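DUF1893 domain-containing protein (Thermotoga maritima, PDB 1VK9) is of unknown function but adopts a cytidine deaminase-like fold and binds zinc ions. Local coordinates at residues 141-144 with 145-148. Residues are numbered along the deposited sequence; the frame is centred on the assembly and turned at random.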
ATOM      1  N   ILE A 141      -7.717   6.895  -6.463  1.00 27.65           N
ATOM      2  CA  ILE A 141      -7.821   7.583  -5.176  1.00 26.85           C
ATOM      3  C   ILE A 141      -9.105   8.470  -5.113  1.00 30.61           C
ATOM      4  O   ILE A 141      -9.903   8.384  -4.183  1.00 33.21           O
ATOM      5  CB  ILE A 141      -6.525   8.451  -4.955  1.00 24.74           C
ATOM      6  CG1 ILE A 141      -5.322   7.579  -4.600  1.00 26.55           C
ATOM      7  CG2 ILE A 141      -6.703   9.479  -3.848  1.00 22.00           C
ATOM      8  CD1 ILE A 141      -3.964   8.164  -4.966  1.00 15.93           C
ATOM      9  N   ARG A 142      -9.299   9.328  -6.102  1.00 31.11           N
ATOM     10  CA  ARG A 142     -10.479  10.169  -6.133  1.00 32.17           C
ATOM     11  C   ARG A 142     -11.775   9.308  -6.052  1.00 31.65           C
ATOM     12  O   ARG A 142     -12.606   9.535  -5.181  1.00 34.02           O
ATOM     13  CB  ARG A 142     -10.416  11.149  -7.333  1.00 30.84           C
ATOM     14  CG  ARG A 142     -11.795  11.666  -7.888  1.00 51.84           C
ATOM     15  CD  ARG A 142     -11.733  12.942  -8.799  1.00 65.31           C
ATOM     16  NE  ARG A 142     -10.570  13.769  -8.464  1.00 75.42           N
ATOM     17  CZ  ARG A 142      -9.377  13.699  -9.058  1.00 79.66           C
ATOM     18  NH1 ARG A 142      -9.171  12.851 -10.062  1.00 83.43           N
ATOM     19  NH2 ARG A 142      -8.388  14.491  -8.653  1.00 77.58           N
ATOM     20  N   ILE A 143     -11.943   8.306  -6.910  1.00 31.25           N
ATOM     21  CA  ILE A 143     -13.176   7.526  -6.879  1.00 30.55           C
ATOM     22  C   ILE A 143     -13.328   6.740  -5.578  1.00 31.95           C
ATOM     23  O   ILE A 143     -14.441   6.644  -5.053  1.00 33.79           O
ATOM     24  CB  ILE A 143     -13.363   6.609  -8.135  1.00 30.89           C
ATOM     25  CG1 ILE A 143     -14.858   6.363  -8.390  1.00 31.75           C
ATOM     26  CG2 ILE A 143     -12.658   5.276  -7.958  1.00 24.43           C
ATOM     27  CD1 ILE A 143     -15.204   5.637  -9.712  1.00 35.06           C
ATOM     28  N   VAL A 144     -12.239   6.194  -5.039  1.00 30.79           N
ATOM     29  CA  VAL A 144     -12.365   5.450  -3.785  1.00 31.18           C
ATOM     30  C   VAL A 144     -12.812   6.373  -2.650  1.00 33.35           C
ATOM     31  O   VAL A 144     -13.682   6.008  -1.850  1.00 33.93           O
ATOM     32  CB  VAL A 144     -11.094   4.685  -3.397  1.00 30.41           C
ATOM     33  CG1 VAL A 144     -11.192   4.153  -1.966  1.00 22.88           C
ATOM     34  CG2 VAL A 144     -10.870   3.542  -4.364  1.00 30.74           C
ATOM     35  N   LEU A 145     -12.248   7.574  -2.597  1.00 33.10           N
ATOM     36  CA  LEU A 145     -12.623   8.524  -1.556  1.00 33.52           C
ATOM     37  C   LEU A 145     -14.097   8.898  -1.613  1.00 34.87           C
ATOM     38  O   LEU A 145     -14.716   9.175  -0.580  1.00 36.24           O
ATOM     39  CB  LEU A 145     -11.746   9.769  -1.611  1.00 31.65           C
ATOM     40  CG  LEU A 145     -10.302   9.529  -1.178  1.00 28.80           C
ATOM     41  CD1 LEU A 145      -9.474  10.779  -1.378  1.00 19.34           C
ATOM     42  CD2 LEU A 145     -10.236   9.060   0.264  1.00 24.58           C
ATOM     43  N   SER A 146     -14.667   8.874  -2.809  1.00 35.27           N
ATOM     44  CA  SER A 146     -16.062   9.228  -2.962  1.00 38.25           C
ATOM     45  C   SER A 146     -16.981   8.067  -2.545  1.00 41.21           C
ATOM     46  O   SER A 146     -18.180   8.076  -2.833  1.00 43.61           O
ATOM     47  CB  SER A 146     -16.343   9.706  -4.390  1.00 38.28           C
ATOM     48  OG  SER A 146     -16.564   8.604  -5.252  1.00 38.01           O
ATOM     49  N   LYS A 147     -16.416   7.064  -1.873  1.00 42.22           N
ATOM     50  CA  LYS A 147     -17.214   6.030  -1.218  1.00 41.19           C
ATOM     51  C   LYS A 147     -17.075   6.186   0.296  1.00 43.83           C
ATOM     52  O   LYS A 147     -17.955   5.789   1.040  1.00 45.83           O
ATOM     53  CB  LYS A 147     -16.830   4.608  -1.672  1.00 40.47           C
ATOM     54  CG  LYS A 147     -16.795   4.335  -3.197  1.00 34.36           C
ATOM     55  CD  LYS A 147     -17.991   4.903  -3.959  1.00 39.50           C
ATOM     56  CE  LYS A 147     -18.735   3.838  -4.778  1.00 47.96           C
ATOM     57  NZ  LYS A 147     -19.131   4.327  -6.148  1.00 50.32           N
ATOM     58  N   PHE A 148     -15.976   6.783   0.749  1.00 47.23           N
ATOM     59  CA  PHE A 148     -15.800   7.147   2.162  1.00 49.66           C
ATOM     60  C   PHE A 148     -16.044   8.644   2.342  1.00 50.32           C
ATOM     61  O   PHE A 148     -17.068   9.055   2.886  1.00 52.68           O
ATOM     62  CB  PHE A 148     -14.387   6.808   2.670  1.00 50.52           C
ATOM     63  CG  PHE A 148     -14.045   5.327   2.647  1.00 50.55           C
ATOM     64  CD1 PHE A 148     -13.560   4.720   1.483  1.00 50.40           C
ATOM     65  CD2 PHE A 148     -14.165   4.552   3.803  1.00 53.27           C
ATOM     66  CE1 PHE A 148     -13.226   3.351   1.461  1.00 46.67           C
ATOM     67  CE2 PHE A 148     -13.831   3.184   3.794  1.00 54.44           C
ATOM     68  CZ  PHE A 148     -13.361   2.586   2.612  1.00 48.55           C
TER
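The ring of Phe148 meets Val144 along one edge: Val144 O sits at that edge, in the ring plane, 3.6 Å from Phe148 CD1, and Val144 CG1 comes up to Phe148 CE1 at 4.1 Å. The two side chains run side by side in the same direction. Val144 CG1, anti to the backbone N (chi1 169°), is the branch that reaches the ring, and Leu48, from a loop, touches both residues. One turn earlier, Ile141 and Leu145 repeat the alongside arrangement, Ile141 CG2 meeting Leu145 CD1 at 3.9 Å, while Phe78 of helix 73-82 packs against Ile141, Val144 and Leu145. This is the C-terminal end of helix 137-145, where the backbone bonding changes character. Leu145 N gives Ile141 O a straight i to i+4 bond of 2.9 Å. The next such bond, Ser146 N to Arg142 O, is longer and more bent, 3.2 Å with an N-H...O angle of 140°. Lys147 N then switches to Val144 O at 2.9 Å, an i to i+3 bond made from above the carbonyl plane, as the chain tightens on leaving the helix. Ser146, the first residue to depart from helical angles, turns its hydroxyl back: with chi1 at 83°, OG lies between its own N and carbonyl carbon and donates to Ile143 O at 2.9 Å. The same oxygen takes a weak bond from Ser146 N, and the aliphatic part of Lys147 passes close to it. Ile143 O, which does not receive the i to i+4 bond from Lys147 N, is instead held mainly by the Ser146 hydroxyl, so the exposed end of this helix is closed by polar bonds while Ile141, Val144 and Leu145 pack mostly against apolar side chains such as Phe78.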